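Arabinogalactan endo-1,4-beta-galactosidase (Ignisphaera aggregans, PDB 7OSK) probably cleaves internal beta-1,4-galactosidic bonds of arabinogalactan through this calcium-binding TIM-barrel catalytic domain of glycoside hydrolase family 53. Local coordinates at residues 69-83 with 378-390. Numbering follows the deposited sequence.
Sequences YYDENGVERDLLDIL and FDFNGRALPSLKV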
ATOM      1  N   TYR A  69       2.401  -9.499 -18.550  1.00 26.32           N
ATOM      2  CA  TYR A  69       1.378  -8.457 -18.536  1.00 25.16           C
ATOM      3  C   TYR A  69       1.128  -7.932 -19.947  1.00 28.96           C
ATOM      4  O   TYR A  69       2.067  -7.743 -20.725  1.00 28.45           O
ATOM      5  CB  TYR A  69       1.788  -7.306 -17.617  1.00 24.53           C
ATOM      6  CG  TYR A  69       1.813  -7.674 -16.154  1.00 23.63           C
ATOM      7  CD1 TYR A  69       0.673  -7.558 -15.369  1.00 20.67           C
ATOM      8  CD2 TYR A  69       2.975  -8.137 -15.555  1.00 20.59           C
ATOM      9  CE1 TYR A  69       0.690  -7.893 -14.032  1.00 19.42           C
ATOM     10  CE2 TYR A  69       3.002  -8.475 -14.217  1.00 21.16           C
ATOM     11  CZ  TYR A  69       1.858  -8.351 -13.460  1.00 20.10           C
ATOM     12  OH  TYR A  69       1.883  -8.686 -12.126  1.00 18.66           O
ATOM     13  N   TYR A  70      -0.142  -7.692 -20.263  1.00 29.52           N
ATOM     14  CA  TYR A  70      -0.539  -7.220 -21.586  1.00 32.66           C
ATOM     15  C   TYR A  70      -1.316  -5.908 -21.487  1.00 32.30           C
ATOM     16  O   TYR A  70      -2.081  -5.697 -20.544  1.00 29.75           O
ATOM     17  CB  TYR A  70      -1.377  -8.284 -22.298  1.00 31.48           C
ATOM     18  CG  TYR A  70      -0.679  -9.621 -22.411  1.00 29.74           C
ATOM     19  CD1 TYR A  70      -0.709 -10.534 -21.367  1.00 26.77           C
ATOM     20  CD2 TYR A  70       0.012  -9.969 -23.564  1.00 30.28           C
ATOM     21  CE1 TYR A  70      -0.070 -11.754 -21.467  1.00 27.14           C
ATOM     22  CE2 TYR A  70       0.652 -11.185 -23.671  1.00 27.90           C
ATOM     23  CZ  TYR A  70       0.608 -12.073 -22.622  1.00 25.54           C
ATOM     24  OH  TYR A  70       1.246 -13.288 -22.726  1.00 26.78           O
ATOM     25  N   ASP A  71      -1.110  -5.031 -22.465  1.00 34.26           N
ATOM     26  CA  ASP A  71      -1.733  -3.710 -22.466  1.00 35.97           C
ATOM     27  C   ASP A  71      -3.202  -3.789 -22.874  1.00 36.81           C
ATOM     28  O   ASP A  71      -3.763  -4.879 -22.996  1.00 35.29           O
ATOM     29  CB  ASP A  71      -0.973  -2.770 -23.406  1.00 35.45           C
ATOM     30  CG  ASP A  71      -1.002  -3.239 -24.847  1.00 37.89           C
ATOM     31  OD1 ASP A  71      -1.377  -4.407 -25.083  1.00 41.72           O
ATOM     32  OD2 ASP A  71      -0.646  -2.446 -25.744  1.00 36.68           O
ATOM     33  N   GLU A  72      -3.814  -2.628 -23.091  1.00 39.86           N
ATOM     34  CA  GLU A  72      -5.226  -2.550 -23.450  1.00 42.89           C
ATOM     35  C   GLU A  72      -5.521  -3.316 -24.737  1.00 43.86           C
ATOM     36  O   GLU A  72      -6.600  -3.888 -24.895  1.00 45.26           O
ATOM     37  CB  GLU A  72      -5.653  -1.086 -23.602  1.00 45.21           C
ATOM     38  CG  GLU A  72      -7.128  -0.876 -23.943  1.00 49.28           C
ATOM     39  CD  GLU A  72      -8.064  -1.218 -22.792  1.00 54.33           C
ATOM     40  OE1 GLU A  72      -7.576  -1.635 -21.720  1.00 49.52           O
ATOM     41  OE2 GLU A  72      -9.293  -1.062 -22.960  1.00 54.78           O
ATOM     42  N   ASN A  73      -4.559  -3.326 -25.653  1.00 41.54           N
ATOM     43  CA  ASN A  73      -4.720  -4.031 -26.918  1.00 43.20           C
ATOM     44  C   ASN A  73      -4.464  -5.530 -26.776  1.00 41.49           C
ATOM     45  O   ASN A  73      -4.837  -6.316 -27.645  1.00 41.99           O
ATOM     46  CB  ASN A  73      -3.787  -3.437 -27.975  1.00 43.47           C
ATOM     47  CG  ASN A  73      -4.223  -2.056 -28.425  1.00 45.36           C
ATOM     48  OD1 ASN A  73      -5.416  -1.779 -28.553  1.00 46.56           O
ATOM     49  ND2 ASN A  73      -3.254  -1.179 -28.666  1.00 47.19           N
ATOM     50  N   GLY A  74      -3.825  -5.920 -25.676  1.00 39.58           N
ATOM     51  CA  GLY A  74      -3.603  -7.323 -25.374  1.00 37.63           C
ATOM     52  C   GLY A  74      -2.267  -7.855 -25.856  1.00 36.02           C
ATOM     53  O   GLY A  74      -2.083  -9.069 -25.966  1.00 35.11           O
ATOM     54  N   VAL A  75      -1.333  -6.949 -26.137  1.00 37.51           N
ATOM     55  CA  VAL A  75       0.010  -7.330 -26.569  1.00 38.68           C
ATOM     56  C   VAL A  75       0.970  -7.204 -25.385  1.00 33.79           C
ATOM     57  O   VAL A  75       0.765  -6.370 -24.503  1.00 35.08           O
ATOM     58  CB  VAL A  75       0.495  -6.459 -27.762  1.00 35.42           C
ATOM     59  CG1 VAL A  75       1.028  -5.104 -27.289  1.00 34.37           C
ATOM     60  CG2 VAL A  75       1.550  -7.199 -28.568  1.00 35.01           C
ATOM     61  N   GLU A  76       2.015  -8.027 -25.369  1.00 31.58           N
ATOM     62  CA  GLU A  76       2.914  -8.084 -24.220  1.00 31.44           C
ATOM     63  C   GLU A  76       3.772  -6.829 -24.115  1.00 31.16           C
ATOM     64  O   GLU A  76       4.431  -6.429 -25.075  1.00 33.07           O
ATOM     65  CB  GLU A  76       3.813  -9.320 -24.298  1.00 31.76           C
ATOM     66  CG  GLU A  76       4.754  -9.470 -23.108  1.00 32.74           C
ATOM     67  CD  GLU A  76       5.629 -10.706 -23.198  1.00 37.28           C
ATOM     68  OE1 GLU A  76       5.416 -11.524 -24.117  1.00 38.07           O
ATOM     69  OE2 GLU A  76       6.533 -10.856 -22.348  1.00 43.60           O
ATOM     70  N   ARG A  77       3.757  -6.212 -22.935  1.00 30.79           N
ATOM     71  CA  ARG A  77       4.511  -4.987 -22.679  1.00 29.11           C
ATOM     72  C   ARG A  77       5.185  -5.038 -21.314  1.00 28.69           C
ATOM     73  O   ARG A  77       4.901  -5.916 -20.496  1.00 27.88           O
ATOM     74  CB  ARG A  77       3.595  -3.762 -22.739  1.00 29.85           C
ATOM     75  CG  ARG A  77       2.841  -3.583 -24.046  1.00 31.73           C
ATOM     76  CD  ARG A  77       3.511  -2.579 -24.958  1.00 30.22           C
ATOM     77  NE  ARG A  77       3.670  -1.277 -24.317  1.00 29.45           N
ATOM     78  CZ  ARG A  77       2.693  -0.386 -24.169  1.00 29.74           C
ATOM     79  NH1 ARG A  77       1.470  -0.649 -24.611  1.00 31.06           N
ATOM     80  NH2 ARG A  77       2.941   0.770 -23.573  1.00 28.64           N
ATOM     81  N   ASP A  78       6.080  -4.087 -21.071  1.00 29.25           N
ATOM     82  CA  ASP A  78       6.636  -3.885 -19.742  1.00 28.47           C
ATOM     83  C   ASP A  78       5.521  -3.370 -18.837  1.00 27.45           C
ATOM     84  O   ASP A  78       4.838  -2.408 -19.184  1.00 27.02           O
ATOM     85  CB  ASP A  78       7.803  -2.897 -19.788  1.00 29.14           C
ATOM     86  CG  ASP A  78       8.611  -2.876 -18.502  1.00 35.55           C
ATOM     87  OD1 ASP A  78       8.026  -3.076 -17.414  1.00 33.12           O
ATOM     88  OD2 ASP A  78       9.838  -2.650 -18.583  1.00 40.42           O
ATOM     89  N   LEU A  79       5.338  -4.015 -17.689  1.00 24.96           N
ATOM     90  CA  LEU A  79       4.257  -3.661 -16.769  1.00 24.33           C
ATOM     91  C   LEU A  79       4.244  -2.172 -16.436  1.00 23.88           C
ATOM     92  O   LEU A  79       3.197  -1.529 -16.484  1.00 24.02           O
ATOM     93  CB  LEU A  79       4.372  -4.478 -15.480  1.00 24.08           C
ATOM     94  CG  LEU A  79       3.463  -4.061 -14.321  1.00 19.97           C
ATOM     95  CD1 LEU A  79       1.995  -4.164 -14.705  1.00 20.95           C
ATOM     96  CD2 LEU A  79       3.756  -4.904 -13.098  1.00 20.15           C
ATOM     97  N   LEU A  80       5.410  -1.631 -16.099  1.00 24.62           N
ATOM     98  CA  LEU A  80       5.511  -0.229 -15.713  1.00 23.68           C
ATOM     99  C   LEU A  80       5.107   0.694 -16.858  1.00 22.60           C
ATOM    100  O   LEU A  80       4.581   1.781 -16.628  1.00 23.31           O
ATOM    101  CB  LEU A  80       6.933   0.096 -15.250  1.00 25.11           C
ATOM    102  CG  LEU A  80       7.345  -0.475 -13.892  1.00 23.48           C
ATOM    103  CD1 LEU A  80       8.822  -0.224 -13.644  1.00 21.90           C
ATOM    104  CD2 LEU A  80       6.504   0.119 -12.768  1.00 22.51           C
ATOM    105  N   ASP A  81       5.351   0.261 -18.091  1.00 23.94           N
ATOM    106  CA  ASP A  81       4.928   1.032 -19.253  1.00 25.68           C
ATOM    107  C   ASP A  81       3.406   1.012 -19.371  1.00 24.23           C
ATOM    108  O   ASP A  81       2.795   2.013 -19.736  1.00 24.20           O
ATOM    109  CB  ASP A  81       5.564   0.489 -20.538  1.00 26.25           C
ATOM    110  CG  ASP A  81       7.048   0.788 -20.630  1.00 25.79           C
ATOM    111  OD1 ASP A  81       7.488   1.812 -20.068  1.00 26.15           O
ATOM    112  OD2 ASP A  81       7.774   0.003 -21.273  1.00 27.41           O
ATOM    113  N   ILE A  82       2.800  -0.129 -19.054  1.00 22.82           N
ATOM    114  CA  ILE A  82       1.348  -0.254 -19.106  1.00 24.76           C
ATOM    115  C   ILE A  82       0.707   0.655 -18.061  1.00 25.80           C
ATOM    116  O   ILE A  82      -0.302   1.306 -18.326  1.00 25.69           O
ATOM    117  CB  ILE A  82       0.886  -1.707 -18.876  1.00 25.04           C
ATOM    118  CG1 ILE A  82       1.496  -2.631 -19.934  1.00 25.49           C
ATOM    119  CG2 ILE A  82      -0.643  -1.795 -18.912  1.00 25.39           C
ATOM    120  CD1 ILE A  82       1.183  -4.105 -19.731  1.00 27.64           C
ATOM    121  N   LEU A  83       1.298   0.693 -16.871  1.00 27.06           N
ATOM    122  CA  LEU A  83       0.774   1.519 -15.793  1.00 24.95           C
ATOM    123  C   LEU A  83       0.917   3.002 -16.111  1.00 26.01           C
ATOM    124  O   LEU A  83      -0.008   3.785 -15.885  1.00 24.95           O
ATOM    125  CB  LEU A  83       1.486   1.196 -14.479  1.00 21.13           C
ATOM    126  CG  LEU A  83       1.278  -0.216 -13.924  1.00 23.44           C
ATOM    127  CD1 LEU A  83       2.056  -0.400 -12.628  1.00 22.54           C
ATOM    128  CD2 LEU A  83      -0.201  -0.508 -13.703  1.00 21.03           C
ATOM    129  N   PHE A 378      -5.798  -6.117 -13.617  1.00 23.33           N
ATOM    130  CA  PHE A 378      -5.550  -6.957 -14.785  1.00 22.33           C
ATOM    131  C   PHE A 378      -6.406  -8.213 -14.665  1.00 23.09           C
ATOM    132  O   PHE A 378      -6.706  -8.650 -13.554  1.00 24.17           O
ATOM    133  CB  PHE A 378      -4.070  -7.336 -14.888  1.00 21.17           C
ATOM    134  CG  PHE A 378      -3.150  -6.165 -15.078  1.00 21.26           C
ATOM    135  CD1 PHE A 378      -2.771  -5.385 -14.001  1.00 21.91           C
ATOM    136  CD2 PHE A 378      -2.652  -5.855 -16.333  1.00 25.64           C
ATOM    137  CE1 PHE A 378      -1.919  -4.308 -14.171  1.00 20.85           C
ATOM    138  CE2 PHE A 378      -1.798  -4.779 -16.511  1.00 23.97           C
ATOM    139  CZ  PHE A 378      -1.432  -4.006 -15.427  1.00 22.67           C
ATOM    140  N   ASP A 379      -6.799  -8.800 -15.793  1.00 23.53           N
ATOM    141  CA  ASP A 379      -7.592 -10.026 -15.750  1.00 24.59           C
ATOM    142  C   ASP A 379      -6.691 -11.241 -15.539  1.00 23.58           C
ATOM    143  O   ASP A 379      -5.478 -11.104 -15.373  1.00 22.68           O
ATOM    144  CB  ASP A 379      -8.438 -10.189 -17.023  1.00 28.30           C
ATOM    145  CG  ASP A 379      -7.607 -10.269 -18.297  1.00 26.34           C
ATOM    146  OD1 ASP A 379      -6.466 -10.779 -18.267  1.00 25.63           O
ATOM    147  OD2 ASP A 379      -8.119  -9.826 -19.347  1.00 25.62           O
ATOM    148  N   PHE A 380      -7.292 -12.425 -15.555  1.00 22.86           N
ATOM    149  CA  PHE A 380      -6.573 -13.659 -15.258  1.00 25.29           C
ATOM    150  C   PHE A 380      -5.509 -13.951 -16.309  1.00 25.18           C
ATOM    151  O   PHE A 380      -4.494 -14.585 -16.020  1.00 24.66           O
ATOM    152  CB  PHE A 380      -7.555 -14.830 -15.159  1.00 24.62           C
ATOM    153  CG  PHE A 380      -8.698 -14.581 -14.211  1.00 25.18           C
ATOM    154  CD1 PHE A 380      -8.558 -13.696 -13.155  1.00 25.53           C
ATOM    155  CD2 PHE A 380      -9.912 -15.226 -14.379  1.00 25.62           C
ATOM    156  CE1 PHE A 380      -9.604 -13.461 -12.284  1.00 26.75           C
ATOM    157  CE2 PHE A 380     -10.963 -14.996 -13.506  1.00 24.99           C
ATOM    158  CZ  PHE A 380     -10.808 -14.112 -12.459  1.00 25.83           C
ATOM    159  N   ASN A 381      -5.744 -13.478 -17.528  1.00 26.46           N
ATOM    160  CA  ASN A 381      -4.795 -13.667 -18.616  1.00 28.01           C
ATOM    161  C   ASN A 381      -3.704 -12.597 -18.609  1.00 25.85           C
ATOM    162  O   ASN A 381      -2.883 -12.526 -19.523  1.00 25.50           O
ATOM    163  CB  ASN A 381      -5.529 -13.668 -19.956  1.00 27.19           C
ATOM    164  CG  ASN A 381      -6.575 -14.765 -20.043  1.00 27.65           C
ATOM    165  OD1 ASN A 381      -6.371 -15.874 -19.547  1.00 26.64           O
ATOM    166  ND2 ASN A 381      -7.705 -14.457 -20.670  1.00 27.04           N
ATOM    167  N   GLY A 382      -3.700 -11.768 -17.569  1.00 26.47           N
ATOM    168  CA  GLY A 382      -2.668 -10.764 -17.394  1.00 24.31           C
ATOM    169  C   GLY A 382      -2.892  -9.524 -18.235  1.00 25.02           C
ATOM    170  O   GLY A 382      -2.033  -8.647 -18.296  1.00 29.65           O
ATOM    171  N   ARG A 383      -4.049  -9.448 -18.883  1.00 25.25           N
ATOM    172  CA  ARG A 383      -4.369  -8.319 -19.747  1.00 27.18           C
ATOM    173  C   ARG A 383      -4.981  -7.174 -18.946  1.00 27.89           C
ATOM    174  O   ARG A 383      -5.774  -7.393 -18.029  1.00 25.99           O
ATOM    175  CB  ARG A 383      -5.316  -8.762 -20.862  1.00 28.45           C
ATOM    176  CG  ARG A 383      -5.796  -7.644 -21.769  1.00 30.28           C
ATOM    177  CD  ARG A 383      -6.532  -8.213 -22.969  1.00 33.55           C
ATOM    178  NE  ARG A 383      -7.029  -7.169 -23.861  1.00 40.07           N
ATOM    179  CZ  ARG A 383      -7.484  -7.388 -25.091  1.00 41.06           C
ATOM    180  NH1 ARG A 383      -7.502  -8.618 -25.591  1.00 40.53           N
ATOM    181  NH2 ARG A 383      -7.917  -6.374 -25.827  1.00 41.40           N
ATOM    182  N   ALA A 384      -4.598  -5.950 -19.298  1.00 28.95           N
ATOM    183  CA  ALA A 384      -5.072  -4.764 -18.596  1.00 28.41           C
ATOM    184  C   ALA A 384      -6.580  -4.599 -18.746  1.00 29.08           C
ATOM    185  O   ALA A 384      -7.105  -4.567 -19.857  1.00 30.98           O
ATOM    186  CB  ALA A 384      -4.354  -3.525 -19.111  1.00 29.11           C
ATOM    187  N   LEU A 385      -7.270  -4.498 -17.615  1.00 28.20           N
ATOM    188  CA  LEU A 385      -8.699  -4.226 -17.619  1.00 28.14           C
ATOM    189  C   LEU A 385      -8.944  -2.802 -18.101  1.00 30.25           C
ATOM    190  O   LEU A 385      -8.120  -1.920 -17.862  1.00 31.63           O
ATOM    191  CB  LEU A 385      -9.289  -4.420 -16.222  1.00 27.12           C
ATOM    192  CG  LEU A 385      -9.158  -5.821 -15.622  1.00 27.80           C
ATOM    193  CD1 LEU A 385      -9.604  -5.823 -14.168  1.00 24.88           C
ATOM    194  CD2 LEU A 385      -9.960  -6.834 -16.427  1.00 27.47           C
ATOM    195  N   PRO A 386     -10.078  -2.565 -18.780  1.00 32.86           N
ATOM    196  CA  PRO A 386     -10.359  -1.205 -19.254  1.00 33.77           C
ATOM    197  C   PRO A 386     -10.581  -0.208 -18.117  1.00 30.72           C
ATOM    198  O   PRO A 386     -10.707   0.987 -18.379  1.00 32.57           O
ATOM    199  CB  PRO A 386     -11.632  -1.375 -20.093  1.00 42.50           C
ATOM    200  CG  PRO A 386     -12.249  -2.645 -19.622  1.00 36.13           C
ATOM    201  CD  PRO A 386     -11.117  -3.524 -19.194  1.00 33.06           C
ATOM    202  N   SER A 387     -10.625  -0.695 -16.879  1.00 31.17           N
ATOM    203  CA  SER A 387     -10.788   0.173 -15.715  1.00 31.18           C
ATOM    204  C   SER A 387      -9.445   0.703 -15.215  1.00 26.76           C
ATOM    205  O   SER A 387      -9.391   1.469 -14.256  1.00 26.11           O
ATOM    206  CB  SER A 387     -11.509  -0.574 -14.588  1.00 28.03           C
ATOM    207  OG  SER A 387     -10.854  -1.789 -14.275  1.00 27.44           O
ATOM    208  N   LEU A 388      -8.364   0.292 -15.867  1.00 28.20           N
ATOM    209  CA  LEU A 388      -7.034   0.767 -15.510  1.00 27.40           C
ATOM    210  C   LEU A 388      -6.835   2.197 -16.002  1.00 27.16           C
ATOM    211  O   LEU A 388      -5.918   2.888 -15.564  1.00 27.69           O
ATOM    212  CB  LEU A 388      -5.958  -0.154 -16.095  1.00 27.29           C
ATOM    213  CG  LEU A 388      -4.499   0.143 -15.736  1.00 24.74           C
ATOM    214  CD1 LEU A 388      -4.265   0.112 -14.232  1.00 24.83           C
ATOM    215  CD2 LEU A 388      -3.583  -0.841 -16.436  1.00 26.19           C
ATOM    216  N   LYS A 389      -7.704   2.633 -16.910  1.00 28.45           N
ATOM    217  CA  LYS A 389      -7.643   3.987 -17.453  1.00 29.37           C
ATOM    218  C   LYS A 389      -8.292   4.998 -16.515  1.00 28.34           C
ATOM    219  O   LYS A 389      -8.409   6.178 -16.847  1.00 28.68           O
ATOM    220  CB  LYS A 389      -8.329   4.047 -18.820  1.00 31.54           C
ATOM    221  CG  LYS A 389      -7.722   3.138 -19.870  1.00 32.75           C
ATOM    222  CD  LYS A 389      -8.537   3.179 -21.152  1.00 35.61           C
ATOM    223  CE  LYS A 389      -7.948   2.277 -22.220  1.00 39.02           C
ATOM    224  NZ  LYS A 389      -8.788   2.260 -23.451  1.00 39.10           N
ATOM    225  N   VAL A 390      -8.723   4.536 -15.347  1.00 27.73           N
ATOM    226  CA  VAL A 390      -9.380   5.412 -14.386  1.00 27.76           C
ATOM    227  C   VAL A 390      -8.404   6.469 -13.877  1.00 26.19           C
ATOM    228  O   VAL A 390      -8.803   7.582 -13.545  1.00 26.33           O
ATOM    229  CB  VAL A 390      -9.959   4.610 -13.195  1.00 27.77           C
ATOM    230  CG1 VAL A 390      -8.841   3.979 -12.369  1.00 26.49           C
ATOM    231  CG2 VAL A 390     -10.841   5.497 -12.324  1.00 27.09           C
TER
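Tyr-70 and Arg-383 form a single beta bridge that ties the two segments together. Tyr-70 N donates to Gly-382 O at 2.9 Å. Ala-384 N returns a bond to Tyr-70 O at 2.8 Å. Gly-382 closes a type I turn begun at Asp-379.

A second turn, Asp-71 to Gly-74, receives the arginine. Arg-383 is extended from CG to NE, which carries its guanidinium along this turn. There NH2 donates to Glu-72 O at 3.0 Å, while Asn-73 O and Gly-74 CA lie over one guanidinium face. Gly-74 has a positive phi (94°), which favours glycine.

Farther along, Lys-389 NZ meets Glu-72 OE2 in a weak salt bridge of 3.4 Å. CG of Glu-72 stands anti to the backbone N (chi1 -178°), and a bend at chi2 then brings the carboxylate beside the lysine end and Pro-386. With an alanine in place of Glu-72, the Lys-389 ammonium would probably lose this counter-charge and Pro-386 some of its cover.

The apolar layer centres on Phe-378. The edge of Tyr-69 points at its face, a T-shaped pair with planes at 71°; Tyr-69 CD1 sits over the centre of the Phe-378 ring. Leu-79 CD1 touches Phe-378 CZ at 3.5 Å, and Ile-82 CG2 and Leu-83 CD2 reach the phenylalanine edge. Leu-388 divides its methyls, CD2 to Ile-82 and CD1 to Leu-83. The Tyr-69 hydroxyl is hydrogen-bonded to Thr-355 O.

The contact thus joins the start of barrel helix 79-85 to the loop after the last barrel strand, 346-352. It combines a short backbone pairing, a buried apolar layer round Phe-378 and a polar side at Glu-72 and Arg-383. That polar side is the more open to solvent: the Glu-72 to Lys-389 pair is partly exposed, and Arg-383 is exposed.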